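Local coordinates for major capsid protein (Paramecium bursaria Chlorella virus 1, PDB 5TIP), which self-assembles as trimers into the icosahedral outer shell of a large DNA virus that infects green algae, at residues 73-78 and 89-94; 160-165 and 421-426; 261-266 and 376-381. One frame throughout, in Å; residues are numbered along the deposited sequence.

Contact 1: residues 73-78 and 89-94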
# COMPACT_ATOMS: atom_id res chain seq x y z
N PHE A 73 23.79 11.90 5.53
CA PHE A 73 25.02 11.32 6.03
C PHE A 73 25.76 10.62 4.89
O PHE A 73 25.14 10.12 3.94
CB PHE A 73 24.78 10.30 7.15
CG PHE A 73 24.36 10.92 8.46
CD1 PHE A 73 25.20 11.79 9.13
CD2 PHE A 73 23.14 10.59 9.03
CE1 PHE A 73 24.82 12.34 10.34
CE2 PHE A 73 22.75 11.15 10.23
CZ PHE A 73 23.59 12.02 10.89
N VAL A 74 27.08 10.59 4.99
CA VAL A 74 27.93 9.82 4.10
C VAL A 74 28.76 8.88 4.95
O VAL A 74 29.59 9.33 5.75
CB VAL A 74 28.83 10.72 3.24
CG1 VAL A 74 29.72 9.87 2.36
CG2 VAL A 74 27.98 11.66 2.39
N LEU A 75 28.54 7.58 4.79
CA LEU A 75 29.18 6.56 5.61
C LEU A 75 29.90 5.55 4.74
O LEU A 75 29.52 5.32 3.58
CB LEU A 75 28.17 5.83 6.50
CG LEU A 75 27.30 6.69 7.42
CD1 LEU A 75 26.32 5.83 8.20
CD2 LEU A 75 28.18 7.48 8.37
N THR A 76 30.95 4.95 5.30
CA THR A 76 31.69 3.87 4.67
C THR A 76 31.59 2.65 5.57
O THR A 76 31.96 2.71 6.74
CB THR A 76 33.15 4.25 4.44
OG1 THR A 76 33.23 5.36 3.53
CG2 THR A 76 33.93 3.08 3.86
N LYS A 77 31.08 1.54 5.02
CA LYS A 77 30.85 0.35 5.83
C LYS A 77 32.14 -0.44 6.00
O LYS A 77 32.98 -0.48 5.09
CB LYS A 77 29.77 -0.53 5.20
CG LYS A 77 30.16 -1.20 3.89
CD LYS A 77 28.93 -1.60 3.08
CE LYS A 77 27.96 -2.45 3.90
NZ LYS A 77 28.54 -3.77 4.28
N GLY A 78 32.30 -1.04 7.17
CA GLY A 78 33.48 -1.82 7.49
C GLY A 78 33.28 -3.31 7.53
O GLY A 78 34.19 -4.04 7.97
N GLU A 89 20.12 5.58 10.58
CA GLU A 89 19.08 5.86 11.56
C GLU A 89 19.65 5.84 12.97
O GLU A 89 19.33 6.71 13.79
CB GLU A 89 17.95 4.85 11.40
CG GLU A 89 16.89 4.91 12.49
CD GLU A 89 15.95 3.72 12.42
OE1 GLU A 89 15.12 3.68 11.48
OE2 GLU A 89 16.05 2.84 13.29
N GLU A 90 20.50 4.86 13.28
CA GLU A 90 21.11 4.80 14.60
C GLU A 90 22.07 5.95 14.83
O GLU A 90 22.20 6.44 15.96
CB GLU A 90 21.84 3.47 14.79
CG GLU A 90 22.47 3.31 16.16
CD GLU A 90 23.28 2.05 16.30
OE1 GLU A 90 23.48 1.35 15.29
OE2 GLU A 90 23.73 1.75 17.43
N LEU A 91 22.76 6.40 13.77
CA LEU A 91 23.73 7.48 13.92
C LEU A 91 23.07 8.74 14.47
O LEU A 91 23.67 9.48 15.26
CB LEU A 91 24.41 7.77 12.58
CG LEU A 91 25.53 8.82 12.59
CD1 LEU A 91 26.64 8.38 13.52
CD2 LEU A 91 26.05 9.04 11.19
N LEU A 92 21.83 9.00 14.07
CA LEU A 92 21.05 10.12 14.60
C LEU A 92 20.45 9.68 15.93
O LEU A 92 19.29 9.29 16.03
CB LEU A 92 19.98 10.54 13.61
CG LEU A 92 19.51 11.99 13.69
CD1 LEU A 92 20.68 12.92 13.44
CD2 LEU A 92 18.40 12.25 12.68
N GLN A 93 21.28 9.75 16.98
CA GLN A 93 20.90 9.19 18.27
C GLN A 93 19.69 9.91 18.85
O GLN A 93 18.75 9.27 19.35
CB GLN A 93 22.07 9.25 19.25
CG GLN A 93 21.73 8.75 20.64
CD GLN A 93 22.95 8.62 21.52
OE1 GLN A 93 23.80 7.75 21.31
NE2 GLN A 93 23.05 9.49 22.53
N ASP A 94 19.69 11.24 18.81
CA ASP A 94 18.52 12.00 19.21
C ASP A 94 18.54 13.35 18.52
O ASP A 94 19.61 13.87 18.18
CB ASP A 94 18.44 12.17 20.74
CG ASP A 94 19.67 12.82 21.33
OD1 ASP A 94 19.86 14.04 21.15
OD2 ASP A 94 20.45 12.11 22.01
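The CD2 methyl of Leu91 sits over one face of the Phe73 ring. It is 3.5 Å from the centroid of the Phe73 ring and only 11° off the ring normal. This is a CH-pi contact made almost squarely over the middle of the ring. A first torsion of -176° turns CG of Leu91 anti to its own backbone N, and from there the CD2 branch drops onto the ring. The same ring is met a second time at its rim. There the CD1 methyl of Leu92 lies in the ring plane, 4.0 Å from Phe73 CZ. Consecutive leucines thus hold one face and one edge of a single phenylalanine. The helix ends between them: Leu92 is the first residue to leave helical angles and forms the centre of an inverse gamma turn. Strand 92-99 starts here, and Gln93 and Asp94 form a classic beta bulge opposite Thr177. The fold is the jelly-roll of the N-terminal half of the chain. Phe73 belongs to one of its sheets and strand 92-99 to the other, so the ring points into the interior between them, where Leu178 of strand 172-178 also touches it. Met201 touches Phe73 too. Two residues on, Leu75 comes back to the same side as Phe73. Its CD2 meets CD2 of Leu91 tip to tip at 3.9 Å, so one methyl of Leu91 touches both Phe73 and Leu75. Leu75 also packs on Phe146 of the adjacent strand 143-149.

Contact 2: residues 160-165 and 421-426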
# COMPACT_ATOMS: atom_id res chain seq x y z
N LEU A 160 0.62 21.66 8.79
CA LEU A 160 1.23 22.11 10.03
C LEU A 160 2.58 22.79 9.80
O LEU A 160 3.44 22.80 10.68
CB LEU A 160 1.38 20.94 11.00
CG LEU A 160 0.08 20.33 11.52
CD1 LEU A 160 0.37 19.15 12.43
CD2 LEU A 160 -0.77 21.38 12.23
N ALA A 161 2.78 23.35 8.60
CA ALA A 161 4.04 23.99 8.27
C ALA A 161 4.38 25.09 9.27
O ALA A 161 3.55 25.96 9.56
CB ALA A 161 3.98 24.57 6.85
N LEU A 162 5.60 25.04 9.79
CA LEU A 162 6.03 26.00 10.81
C LEU A 162 6.25 27.37 10.20
O LEU A 162 7.11 27.52 9.32
CB LEU A 162 7.31 25.51 11.48
CG LEU A 162 7.79 26.35 12.65
CD1 LEU A 162 6.79 26.28 13.79
CD2 LEU A 162 9.17 25.91 13.12
N PRO A 163 5.51 28.41 10.62
CA PRO A 163 5.67 29.73 10.00
C PRO A 163 6.84 30.51 10.57
O PRO A 163 6.72 31.16 11.61
CB PRO A 163 4.33 30.41 10.30
CG PRO A 163 3.89 29.80 11.59
CD PRO A 163 4.41 28.38 11.61
N LEU A 164 7.99 30.46 9.89
CA LEU A 164 9.13 31.27 10.30
C LEU A 164 8.83 32.76 10.18
O LEU A 164 9.35 33.56 10.96
CB LEU A 164 10.36 30.92 9.47
CG LEU A 164 11.03 29.57 9.69
CD1 LEU A 164 12.32 29.49 8.89
CD2 LEU A 164 11.30 29.34 11.16
N ILE A 165 7.99 33.14 9.21
CA ILE A 165 7.65 34.55 9.03
C ILE A 165 6.85 35.08 10.21
O ILE A 165 6.86 36.28 10.47
CB ILE A 165 6.90 34.75 7.70
CG1 ILE A 165 6.67 36.24 7.45
CG2 ILE A 165 5.59 33.98 7.71
CD1 ILE A 165 5.73 36.52 6.32
N ASN A 421 -0.75 18.66 21.48
CA ASN A 421 -0.52 19.92 22.19
C ASN A 421 -0.86 21.05 21.23
O ASN A 421 -1.08 20.83 20.03
CB ASN A 421 0.92 20.02 22.71
CG ASN A 421 1.04 20.94 23.90
OD1 ASN A 421 0.37 21.97 23.99
ND2 ASN A 421 1.90 20.57 24.85
N VAL A 422 -0.91 22.26 21.75
CA VAL A 422 -1.28 23.44 20.97
C VAL A 422 -0.10 24.39 20.94
O VAL A 422 0.42 24.78 22.00
CB VAL A 422 -2.54 24.13 21.54
CG1 VAL A 422 -2.86 25.37 20.73
CG2 VAL A 422 -3.71 23.17 21.54
N LEU A 423 0.32 24.77 19.74
CA LEU A 423 1.39 25.74 19.54
C LEU A 423 0.76 27.05 19.09
O LEU A 423 0.27 27.16 17.97
CB LEU A 423 2.40 25.22 18.51
CG LEU A 423 3.53 26.17 18.10
CD1 LEU A 423 4.44 26.47 19.28
CD2 LEU A 423 4.32 25.60 16.94
N ARG A 424 0.78 28.04 19.97
CA ARG A 424 0.25 29.37 19.68
C ARG A 424 1.39 30.27 19.22
O ARG A 424 2.45 30.30 19.84
CB ARG A 424 -0.44 29.98 20.90
CG ARG A 424 -1.62 29.19 21.43
CD ARG A 424 -2.47 30.07 22.33
NE ARG A 424 -3.58 29.33 22.93
CZ ARG A 424 -3.59 28.91 24.19
NH1 ARG A 424 -2.56 29.17 24.98
NH2 ARG A 424 -4.64 28.25 24.66
N ILE A 425 1.16 30.99 18.13
CA ILE A 425 2.16 31.88 17.55
C ILE A 425 1.53 33.25 17.39
O ILE A 425 0.54 33.41 16.66
CB ILE A 425 2.68 31.35 16.20
CG1 ILE A 425 3.39 30.01 16.41
CG2 ILE A 425 3.61 32.36 15.56
CD1 ILE A 425 3.89 29.38 15.14
N MET A 426 2.10 34.25 18.06
CA MET A 426 1.56 35.60 18.04
C MET A 426 2.67 36.57 18.42
O MET A 426 3.53 36.25 19.26
CB MET A 426 0.37 35.74 18.99
CG MET A 426 -0.35 37.07 18.91
SD MET A 426 -1.64 37.28 20.16
CE MET A 426 -0.65 37.62 21.61
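Pro163 and Ile425 make the closest approach between the two segments, and the contact is wholly apolar. Ile425 reaches end-on toward the proline ring. The CD1 methyl of Ile425 stands 3.6 Å from CG of Pro163 and 3.7 Å from CD of Pro163, so it sits at the CG-CD rim of the ring. Ile425 has CG1 anti to its carbonyl carbon (chi1 -63°), and its extended chain carries CD1 across to the proline. The second apolar pair is Leu162 with Leu423. Their side chains cross at about a right angle, and CD1 of Leu162 lies 4.1 Å from CD2 of Leu423.

No hydrogen bond crosses the contact. Leu162 pairs through its backbone with Ile66 of strand 65-76, and Leu423 with Tyr225 of strand 223-237, whose side chain touches both Pro163 and Ile425 and widens the patch. At the trimer interface, Arg424 NH2 bonds to Tyr16 OH of the third subunit, while Ala161 packs on Phe26 of the second subunit.

Segment 160-165 belongs to the N-terminal jelly-roll and 421-426 to the C-terminal one. With branched methyls packed on each other and on a proline ring, the two domains meet between these segments through apolar packing, with no hydrogen bond across.

Contact 3: residues 261-266 and 376-381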
# COMPACT_ATOMS: atom_id res chain seq x y z
N LEU A 261 -0.07 4.25 22.89
CA LEU A 261 1.15 3.83 23.56
C LEU A 261 1.86 2.78 22.71
O LEU A 261 1.22 1.87 22.17
CB LEU A 261 0.86 3.25 24.95
CG LEU A 261 0.16 4.16 25.96
CD1 LEU A 261 0.02 3.43 27.29
CD2 LEU A 261 0.92 5.46 26.14
N ALA A 262 3.17 2.92 22.58
CA ALA A 262 3.99 1.96 21.85
C ALA A 262 5.20 1.60 22.70
O ALA A 262 5.84 2.48 23.28
CB ALA A 262 4.44 2.52 20.50
N TRP A 263 5.52 0.31 22.77
CA TRP A 263 6.64 -0.12 23.59
C TRP A 263 7.33 -1.32 22.97
O TRP A 263 6.78 -1.99 22.09
CB TRP A 263 6.19 -0.42 25.03
CG TRP A 263 5.30 -1.62 25.20
CD1 TRP A 263 5.67 -2.87 25.57
CD2 TRP A 263 3.88 -1.66 25.01
NE1 TRP A 263 4.58 -3.70 25.63
CE2 TRP A 263 3.46 -2.98 25.29
CE3 TRP A 263 2.92 -0.72 24.63
CZ2 TRP A 263 2.13 -3.38 25.20
CZ3 TRP A 263 1.59 -1.12 24.54
CH2 TRP A 263 1.22 -2.44 24.82
N ASN A 264 8.55 -1.58 23.43
CA ASN A 264 9.33 -2.72 22.98
C ASN A 264 10.28 -3.14 24.09
O ASN A 264 10.58 -2.37 25.01
CB ASN A 264 10.12 -2.41 21.69
CG ASN A 264 11.14 -1.30 21.88
OD1 ASN A 264 12.14 -1.46 22.58
ND2 ASN A 264 10.90 -0.17 21.22
N PHE A 265 10.76 -4.39 24.00
CA PHE A 265 11.78 -4.92 24.89
C PHE A 265 13.05 -5.11 24.06
O PHE A 265 13.09 -5.96 23.17
CB PHE A 265 11.34 -6.23 25.53
CG PHE A 265 10.05 -6.12 26.30
CD1 PHE A 265 10.05 -5.76 27.64
CD2 PHE A 265 8.84 -6.37 25.68
CE1 PHE A 265 8.87 -5.66 28.34
CE2 PHE A 265 7.66 -6.27 26.38
CZ PHE A 265 7.67 -5.91 27.71
N ASN A 266 14.07 -4.32 24.36
CA ASN A 266 15.28 -4.26 23.54
C ASN A 266 16.49 -4.75 24.33
O ASN A 266 16.63 -4.45 25.52
CB ASN A 266 15.53 -2.83 23.05
CG ASN A 266 16.96 -2.60 22.61
OD1 ASN A 266 17.72 -1.91 23.29
ND2 ASN A 266 17.33 -3.19 21.48
N ALA A 376 -1.46 5.48 36.26
CA ALA A 376 -1.57 4.66 35.07
C ALA A 376 -0.42 3.67 35.09
O ALA A 376 0.75 4.07 35.21
CB ALA A 376 -1.53 5.50 33.80
N THR A 377 -0.74 2.38 34.97
CA THR A 377 0.25 1.33 35.14
C THR A 377 0.13 0.31 34.01
O THR A 377 -0.98 -0.07 33.62
CB THR A 377 0.07 0.63 36.49
OG1 THR A 377 0.19 1.59 37.55
CG2 THR A 377 1.12 -0.45 36.68
N LEU A 378 1.27 -0.12 33.49
CA LEU A 378 1.34 -1.18 32.49
C LEU A 378 1.75 -2.47 33.20
O LEU A 378 2.90 -2.63 33.61
CB LEU A 378 2.34 -0.82 31.39
CG LEU A 378 2.55 -1.88 30.31
CD1 LEU A 378 1.27 -2.11 29.51
CD2 LEU A 378 3.69 -1.50 29.39
N SER A 379 0.79 -3.38 33.35
CA SER A 379 1.04 -4.66 34.01
C SER A 379 1.51 -5.67 32.97
O SER A 379 0.79 -5.95 32.01
CB SER A 379 -0.22 -5.15 34.72
OG SER A 379 0.03 -6.36 35.42
N LEU A 380 2.70 -6.21 33.17
CA LEU A 380 3.33 -7.10 32.21
C LEU A 380 3.52 -8.49 32.80
O LEU A 380 3.66 -8.65 34.01
CB LEU A 380 4.70 -6.56 31.76
CG LEU A 380 4.72 -5.19 31.08
CD1 LEU A 380 6.15 -4.76 30.80
CD2 LEU A 380 3.91 -5.22 29.80
N THR A 381 3.49 -9.49 31.92
CA THR A 381 3.82 -10.86 32.28
C THR A 381 4.65 -11.46 31.15
O THR A 381 4.23 -11.43 29.99
CB THR A 381 2.56 -11.70 32.52
OG1 THR A 381 1.83 -11.16 33.63
CG2 THR A 381 2.93 -13.15 32.83
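Phe265 and Leu380 meet across the interior of the C-terminal jelly-roll, where strands of its two sheets face each other. The two strand segments are inclined at 39°, with their axes 11.6 Å apart at closest approach. That spacing is filled by side chains. Leu380 comes from the opposite direction to Phe265 and puts its CD1 methyl in the plane of the ring, at the edge, 3.6 Å from CZ of Phe265. Two residues back on each strand, Leu378 covers part of one face of the Trp263 indole. Its CD2 methyl is 4.3 Å from the centroid of the five-membered ring of Trp263, in a CH-pi contact.

In the second shell, Leu312 touches Trp263, Phe265 and Leu380, and Leu413 touches Phe265 and Leu380. Tyr351 and Phe333 meet the indole, Tyr382 meets the Phe265 ring, and backbone bonds of Trp263 with Tyr351 fix its strand in the sheet. A chi1 of 68°, together with a chi2 close to perpendicular, turns the indole so that the Leu378 CD2 methyl stands just 4° off the normal of the five-membered ring of Trp263.

Contacts 1 and 3 each lie inside one jelly-roll, and contact 2 joins the two. Contact 1 comes first along the chain, in the N-terminal domain. Contact 2 then opens at 160-165 and closes only at 421-426, so contact 3 is nested within it. Contacts 1 and 2 share a sheet through neighbouring strands 65-76 and 162-163. Contacts 2 and 3 share another through strands 412-426 and 257-266. The three centres are 29 to 33 Å apart, and no two contacts touch. Contacts 1 and 3 are thus separate packing regions, one in each domain. The double jelly-roll subunit gives the capsid trimer its pseudo-hexagonal outline.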